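Local structure of T CELL surface glycoprotein CD4 (Rattus norvegicus, 1CID) at residues Y6-E9 with G10-A13. The protein probably acts as a T-cell co-receptor that recognises MHC class II molecules through its amino-terminal domains, which this membrane-proximal two-domain fragment lacks. Sequence-based numbering, arbitrary orientation.
Sequences YKSE and GESA
Lys7 and Glu11 face each other across a tight turn, their side chains crossing at about a right angle. The lysine CB points toward the 10-13 segment; with CG anti to the carbonyl carbon (chi1 -56°) and a bend at chi2, the chain then runs along the backbone that returns beneath it. CG lies 4.4 Å from Ala13 CB, an aliphatic contact beside a buried alanine, and CD comes 3.4 Å from Ser12 O. CE keeps close to the same carbonyl, and NZ ends between two acceptors: a weak hydrogen bond to Ser12 O and a long salt bridge, 3.5 Å, to Glu11 OE2. Lysine suits the place because its methylenes can cover backbone while the ammonium reaches a carboxylate.

The backbone here makes a type II beta turn from Ser8 to Glu11, closed by a hydrogen bond from Glu11 N to Ser8 O, 2.8 Å, though the exact place of that oxygen is uncertain. Glycine fits its third position, where phi is positive (90°), a conformation that residues with a CB adopt less readily. The turn carries strand 4-8, paired in parallel with strand 97-110, toward strand 13-16 in the first of two immunoglobulin-like domains.

Glu11 extends beyond CG back over the turn and divides its carboxylate. OE1 accepts Ser8 N at 3.0 Å, the donor standing 41° out of the carboxylate plane, while a water links OE1 to Ser8 OG. Cut back to an alanine, this position would probably leave Ser8 N without this acceptor and the Lys7 ammonium without its nearby carboxylate. Serine is short enough to sit beside the carboxylate, and its OG also hydrogen-bonds Ser173 OG from the following domain.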
ATOM      1  N   TYR A   6      -2.060  -2.396   3.303  1.00 21.30           N
ATOM      2  CA  TYR A   6      -1.518  -3.708   2.785  1.00 19.73           C
ATOM      3  C   TYR A   6      -2.365  -4.267   1.648  1.00 19.93           C
ATOM      4  O   TYR A   6      -3.570  -4.477   1.930  1.00 21.66           O
ATOM      5  CB  TYR A   6      -1.448  -4.615   3.964  1.00 18.45           C
ATOM      6  CG  TYR A   6      -0.511  -4.202   5.098  1.00 15.10           C
ATOM      7  CD1 TYR A   6       0.830  -4.603   4.950  1.00 11.66           C
ATOM      8  CD2 TYR A   6      -0.917  -3.517   6.241  1.00 14.40           C
ATOM      9  CE1 TYR A   6       1.826  -4.343   5.827  1.00 11.76           C
ATOM     10  CE2 TYR A   6       0.044  -3.237   7.206  1.00 12.77           C
ATOM     11  CZ  TYR A   6       1.373  -3.626   6.946  1.00 14.62           C
ATOM     12  OH  TYR A   6       2.254  -3.285   7.989  1.00 22.39           O
ATOM     13  N   LYS A   7      -1.826  -4.442   0.447  1.00 18.00           N
ATOM     14  CA  LYS A   7      -2.661  -4.854  -0.652  1.00 17.49           C
ATOM     15  C   LYS A   7      -2.070  -5.851  -1.616  1.00 19.59           C
ATOM     16  O   LYS A   7      -0.849  -5.982  -1.814  1.00 22.15           O
ATOM     17  CB  LYS A   7      -2.985  -3.574  -1.489  1.00 18.06           C
ATOM     18  CG  LYS A   7      -3.618  -2.582  -0.491  1.00 15.65           C
ATOM     19  CD  LYS A   7      -5.085  -2.691  -0.552  1.00 20.05           C
ATOM     20  CE  LYS A   7      -5.872  -2.255   0.637  1.00 19.19           C
ATOM     21  NZ  LYS A   7      -7.223  -2.872   0.334  1.00 25.05           N
ATOM     22  N   SER A   8      -2.960  -6.565  -2.302  1.00 20.66           N
ATOM     23  CA  SER A   8      -2.538  -7.564  -3.282  1.00 22.84           C
ATOM     24  C   SER A   8      -2.691  -6.704  -4.572  1.00 22.99           C
ATOM     25  O   SER A   8      -3.553  -5.848  -4.826  1.00 20.86           O
ATOM     26  CB  SER A   8      -3.156  -8.930  -3.410  1.00 22.97           C
ATOM     27  OG  SER A   8      -3.877  -9.353  -2.249  1.00 28.12           O
ATOM     28  N   GLU A   9      -1.714  -7.134  -5.341  1.00 22.46           N
ATOM     29  CA  GLU A   9      -1.672  -6.433  -6.579  1.00 23.22           C
ATOM     30  C   GLU A   9      -2.973  -6.453  -7.283  1.00 24.09           C
ATOM     31  O   GLU A   9      -3.620  -7.492  -7.304  1.00 27.88           O
ATOM     32  CB  GLU A   9      -0.658  -7.261  -7.284  1.00 27.22           C
ATOM     33  CG  GLU A   9      -0.095  -6.295  -8.310  1.00 33.57           C
ATOM     34  CD  GLU A   9       0.782  -7.024  -9.248  1.00 37.81           C
ATOM     35  OE1 GLU A   9       0.328  -8.174  -9.538  1.00 44.00           O
ATOM     36  OE2 GLU A   9       1.805  -6.497  -9.634  1.00 40.37           O
ATOM     37  N   GLY A  10      -3.296  -5.382  -7.939  1.00 25.32           N
ATOM     38  CA  GLY A  10      -4.504  -5.207  -8.738  1.00 22.17           C
ATOM     39  C   GLY A  10      -5.545  -4.656  -7.777  1.00 23.58           C
ATOM     40  O   GLY A  10      -6.672  -4.317  -8.240  1.00 26.40           O
ATOM     41  N   GLU A  11      -5.288  -4.510  -6.494  1.00 23.88           N
ATOM     42  CA  GLU A  11      -6.397  -3.940  -5.658  1.00 26.18           C
ATOM     43  C   GLU A  11      -6.280  -2.454  -5.475  1.00 26.27           C
ATOM     44  O   GLU A  11      -5.276  -1.840  -5.817  1.00 29.03           O
ATOM     45  CB  GLU A  11      -6.187  -4.824  -4.437  1.00 30.21           C
ATOM     46  CG  GLU A  11      -7.170  -5.805  -3.883  1.00 36.42           C
ATOM     47  CD  GLU A  11      -7.002  -6.169  -2.413  1.00 41.54           C
ATOM     48  OE1 GLU A  11      -5.972  -6.905  -2.307  1.00 44.43           O
ATOM     49  OE2 GLU A  11      -7.641  -5.942  -1.358  1.00 44.12           O
ATOM     50  N   SER A  12      -7.111  -1.662  -4.883  1.00 26.29           N
ATOM     51  CA  SER A  12      -7.138  -0.263  -4.589  1.00 27.29           C
ATOM     52  C   SER A  12      -6.622   0.022  -3.216  1.00 27.74           C
ATOM     53  O   SER A  12      -7.149  -0.652  -2.346  1.00 29.26           O
ATOM     54  CB  SER A  12      -8.615   0.228  -4.581  1.00 30.23           C
ATOM     55  OG  SER A  12      -8.878   0.287  -6.011  1.00 36.26           O
ATOM     56  N   ALA A  13      -5.761   0.916  -2.846  1.00 27.96           N
ATOM     57  CA  ALA A  13      -5.337   1.285  -1.512  1.00 27.52           C
ATOM     58  C   ALA A  13      -6.145   2.541  -1.246  1.00 28.44           C
ATOM     59  O   ALA A  13      -6.157   3.390  -2.126  1.00 29.04           O
ATOM     60  CB  ALA A  13      -3.884   1.678  -1.484  1.00 23.56           C
TER
HETATM   61  O   HOH W   1      -5.203  -9.100  -0.030  1.00 56.76           O